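Local coordinates for protein BPH (Thiobacillus denitrificans, PDB 5OVS) that assembles into a tetradecameric double ring as a bacterial proteasome homologue and probably hydrolyses peptide bonds in protein substrates, at residues L71-N82 and R117-V128. Numbering follows the deposited sequence.
Sequences LDSVARIFCVWN and RGIFGVAAHRTV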
# COMPACT_ATOMS: atom_id res chain seq x y z
N LEU K 71 -3.23 18.98 43.33
CA LEU K 71 -4.01 18.18 42.36
C LEU K 71 -5.42 18.01 42.90
O LEU K 71 -5.91 16.90 43.01
CB LEU K 71 -3.35 16.80 42.17
CG LEU K 71 -1.91 16.77 41.67
CD1 LEU K 71 -1.29 15.39 41.80
CD2 LEU K 71 -1.83 17.26 40.23
N ASP K 72 -6.07 19.12 43.26
CA ASP K 72 -7.37 19.07 43.94
C ASP K 72 -8.46 19.88 43.27
O ASP K 72 -9.50 20.15 43.88
CB ASP K 72 -7.21 19.48 45.41
CG ASP K 72 -6.52 20.83 45.60
OD1 ASP K 72 -6.38 21.63 44.66
OD2 ASP K 72 -6.11 21.08 46.74
N SER K 73 -8.24 20.28 42.02
CA SER K 73 -9.33 20.75 41.16
C SER K 73 -9.06 20.35 39.71
O SER K 73 -7.92 20.07 39.34
CB SER K 73 -9.45 22.25 41.24
OG SER K 73 -8.50 22.85 40.38
N VAL K 74 -10.11 20.33 38.90
CA VAL K 74 -10.01 20.01 37.47
C VAL K 74 -9.03 20.97 36.76
O VAL K 74 -8.12 20.51 36.05
CB VAL K 74 -11.40 20.04 36.81
CG1 VAL K 74 -11.31 20.08 35.29
CG2 VAL K 74 -12.22 18.84 37.24
N ALA K 75 -9.19 22.27 36.97
CA ALA K 75 -8.32 23.28 36.36
C ALA K 75 -6.85 23.17 36.79
O ALA K 75 -5.94 23.45 36.00
CB ALA K 75 -8.83 24.68 36.64
N ARG K 76 -6.62 22.77 38.03
CA ARG K 76 -5.25 22.61 38.53
C ARG K 76 -4.61 21.35 37.99
O ARG K 76 -3.42 21.33 37.69
CB ARG K 76 -5.22 22.58 40.06
CG ARG K 76 -5.40 23.94 40.68
CD ARG K 76 -5.54 23.85 42.19
NE ARG K 76 -5.90 25.13 42.80
CZ ARG K 76 -6.20 25.30 44.09
NH1 ARG K 76 -6.19 24.27 44.93
NH2 ARG K 76 -6.52 26.51 44.53
N ILE K 77 -5.39 20.29 37.88
CA ILE K 77 -4.88 19.03 37.34
C ILE K 77 -4.59 19.19 35.86
O ILE K 77 -3.56 18.73 35.37
CB ILE K 77 -5.86 17.86 37.58
CG1 ILE K 77 -6.00 17.58 39.08
CG2 ILE K 77 -5.39 16.60 36.84
CD1 ILE K 77 -7.23 16.79 39.45
N PHE K 78 -5.47 19.87 35.14
CA PHE K 78 -5.22 20.06 33.71
C PHE K 78 -3.91 20.80 33.45
O PHE K 78 -3.13 20.44 32.58
CB PHE K 78 -6.35 20.83 33.04
CG PHE K 78 -6.01 21.23 31.66
CD1 PHE K 78 -5.91 20.26 30.67
CD2 PHE K 78 -5.67 22.53 31.35
CE1 PHE K 78 -5.53 20.59 29.38
CE2 PHE K 78 -5.30 22.88 30.07
CZ PHE K 78 -5.23 21.90 29.08
N CYS K 79 -3.70 21.85 34.22
CA CYS K 79 -2.52 22.68 34.11
C CYS K 79 -1.23 21.89 34.38
O CYS K 79 -0.23 22.03 33.66
CB CYS K 79 -2.68 23.82 35.12
SG CYS K 79 -1.34 24.98 35.14
N VAL K 80 -1.25 21.07 35.42
CA VAL K 80 -0.12 20.20 35.76
C VAL K 80 0.14 19.17 34.65
O VAL K 80 1.27 19.00 34.18
CB VAL K 80 -0.36 19.49 37.11
CG1 VAL K 80 0.62 18.36 37.33
CG2 VAL K 80 -0.29 20.49 38.25
N TRP K 81 -0.93 18.47 34.22
CA TRP K 81 -0.79 17.46 33.16
C TRP K 81 -0.35 18.05 31.84
O TRP K 81 0.43 17.43 31.12
CB TRP K 81 -2.06 16.62 33.00
CG TRP K 81 -1.84 15.22 33.45
CD1 TRP K 81 -1.85 14.11 32.67
CD2 TRP K 81 -1.51 14.79 34.77
NE1 TRP K 81 -1.58 13.00 33.43
CE2 TRP K 81 -1.36 13.39 34.72
CE3 TRP K 81 -1.34 15.45 35.99
CZ2 TRP K 81 -1.05 12.63 35.85
CZ3 TRP K 81 -1.03 14.70 37.12
CH2 TRP K 81 -0.89 13.30 37.04
N ASN K 82 -0.81 19.26 31.53
CA ASN K 82 -0.37 19.90 30.29
C ASN K 82 1.12 20.22 30.31
O ASN K 82 1.80 20.01 29.33
CB ASN K 82 -1.18 21.16 30.00
CG ASN K 82 -1.06 21.59 28.55
OD1 ASN K 82 -1.54 20.89 27.65
ND2 ASN K 82 -0.42 22.72 28.31
N ARG K 117 -9.81 16.17 48.77
CA ARG K 117 -10.74 17.11 48.17
C ARG K 117 -11.52 16.59 46.96
O ARG K 117 -12.28 17.33 46.36
CB ARG K 117 -10.04 18.45 47.92
CG ARG K 117 -9.73 19.16 49.24
CD ARG K 117 -8.52 20.09 49.25
NE ARG K 117 -7.27 19.52 48.73
CZ ARG K 117 -6.52 18.59 49.34
NH1 ARG K 117 -6.89 18.06 50.50
NH2 ARG K 117 -5.40 18.18 48.77
N GLY K 118 -11.34 15.32 46.60
CA GLY K 118 -12.18 14.70 45.57
C GLY K 118 -11.49 13.56 44.85
O GLY K 118 -10.32 13.29 45.08
N ILE K 119 -12.22 12.91 43.95
CA ILE K 119 -11.64 11.90 43.08
C ILE K 119 -11.69 12.35 41.63
O ILE K 119 -12.69 12.87 41.15
CB ILE K 119 -12.31 10.54 43.28
CG1 ILE K 119 -13.83 10.62 43.07
CG2 ILE K 119 -12.01 10.02 44.67
CD1 ILE K 119 -14.45 9.28 42.75
N PHE K 120 -10.58 12.15 40.93
CA PHE K 120 -10.41 12.69 39.60
C PHE K 120 -9.76 11.67 38.68
O PHE K 120 -9.22 10.65 39.11
CB PHE K 120 -9.49 13.91 39.66
CG PHE K 120 -9.95 15.00 40.60
CD1 PHE K 120 -10.81 15.99 40.17
CD2 PHE K 120 -9.48 15.06 41.90
CE1 PHE K 120 -11.22 17.00 41.02
CE2 PHE K 120 -9.88 16.07 42.75
CZ PHE K 120 -10.74 17.04 42.31
N GLY K 121 -9.80 11.96 37.39
CA GLY K 121 -9.07 11.17 36.41
C GLY K 121 -8.56 12.06 35.31
O GLY K 121 -9.14 13.10 35.03
N VAL K 122 -7.46 11.65 34.70
CA VAL K 122 -6.92 12.31 33.52
C VAL K 122 -6.68 11.23 32.50
O VAL K 122 -5.83 10.37 32.71
CB VAL K 122 -5.58 13.01 33.78
CG1 VAL K 122 -5.22 13.90 32.59
CG2 VAL K 122 -5.64 13.82 35.06
N ALA K 123 -7.44 11.27 31.41
CA ALA K 123 -7.24 10.32 30.33
C ALA K 123 -6.03 10.77 29.51
O ALA K 123 -5.52 11.87 29.71
CB ALA K 123 -8.49 10.21 29.48
N ALA K 124 -5.60 9.91 28.60
CA ALA K 124 -4.36 10.10 27.83
C ALA K 124 -4.29 11.41 27.04
O ALA K 124 -3.21 11.96 26.85
CB ALA K 124 -4.16 8.91 26.89
N HIS K 125 -5.45 11.91 26.60
CA HIS K 125 -5.50 13.17 25.87
C HIS K 125 -5.74 14.38 26.79
O HIS K 125 -6.26 15.42 26.35
CB HIS K 125 -6.56 13.06 24.78
CG HIS K 125 -6.25 12.00 23.76
ND1 HIS K 125 -6.78 10.73 23.83
CD2 HIS K 125 -5.44 12.02 22.68
CE1 HIS K 125 -6.32 10.01 22.82
NE2 HIS K 125 -5.50 10.77 22.11
N ARG K 126 -5.33 14.25 28.06
CA ARG K 126 -5.45 15.28 29.10
C ARG K 126 -6.89 15.72 29.42
O ARG K 126 -7.13 16.84 29.87
CB ARG K 126 -4.50 16.45 28.81
CG ARG K 126 -3.05 16.04 29.08
CD ARG K 126 -2.01 16.92 28.42
NE ARG K 126 -2.28 17.17 27.00
CZ ARG K 126 -2.17 16.27 26.03
NH1 ARG K 126 -1.80 15.02 26.28
NH2 ARG K 126 -2.44 16.62 24.78
N THR K 127 -7.81 14.79 29.21
CA THR K 127 -9.20 14.96 29.59
C THR K 127 -9.32 14.79 31.08
O THR K 127 -9.33 13.66 31.56
CB THR K 127 -10.06 13.86 28.95
OG1 THR K 127 -9.75 13.75 27.56
CG2 THR K 127 -11.55 14.14 29.15
N VAL K 128 -9.41 15.90 31.81
CA VAL K 128 -9.51 15.86 33.26
C VAL K 128 -10.97 15.82 33.69
O VAL K 128 -11.77 16.63 33.24
CB VAL K 128 -8.88 17.09 33.93
CG1 VAL K 128 -8.93 16.95 35.45
CG2 VAL K 128 -7.46 17.30 33.45
O HOH W 1 -2.73 10.94 31.85
O HOH W 2 -3.28 19.50 26.06
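Helix 74-82 runs over strand 118-122 with their axes 9.8 Å apart at closest approach and their N-to-C directions 33° apart, a spacing bridged mainly by side chains. Ile77 divides its branches: CD1 lies over one face of the Phe120 ring in a CH-pi contact, 3.8 Å from the centroid, whereas CG2, anti to the backbone N, is pressed against Val122 CG2 at a tight 3.3 Å. A branched aliphatic suits this place because it serves two sheet neighbours at once. One turn on, Val122 CG1 comes over the face of the Trp81 indole, 3.4 Å from CD1. An indole suits here, offering Val122 a flat face while its buried NE1 donates its N-H to a water that donates to Val122 O. Val128, from the adjoining strand, lodges between Val74 and Phe78, its CG2 3.6 Å from Phe78 CA. At the far end a second water donates to Asn82 OD1 and accepts from Arg126 NE; Arg126 NH2 donates to the carbonyl O of Glu105, NH1 to Ser107 OG, and Asn82 ND2 to the backbone O of His91 in a neighbouring subunit. Before the helix, Arg117 NE forms a 2.8 Å salt bridge to Asp72 OD2, on the anti side of the carboxylate, the two planes 88° apart. Arg76 grips OD1, completing a three-residue salt-bridge network in which the carboxylate has one oxygen for each arginine; Ser73 caps the helix by accepting from Arg76 N, and Arg117 NH2 also bridges to Asp43. Replacing Arg117 by a leucine would probably leave Asp72 with Arg76 as its remaining charged mate and break the bridge to Asp43. An apolar middle, with an ionic network before the helix and water-bridged polar groups at the other end, thus seats the helix on one sheet of the proteasome-type alpha-beta-beta-alpha sandwich.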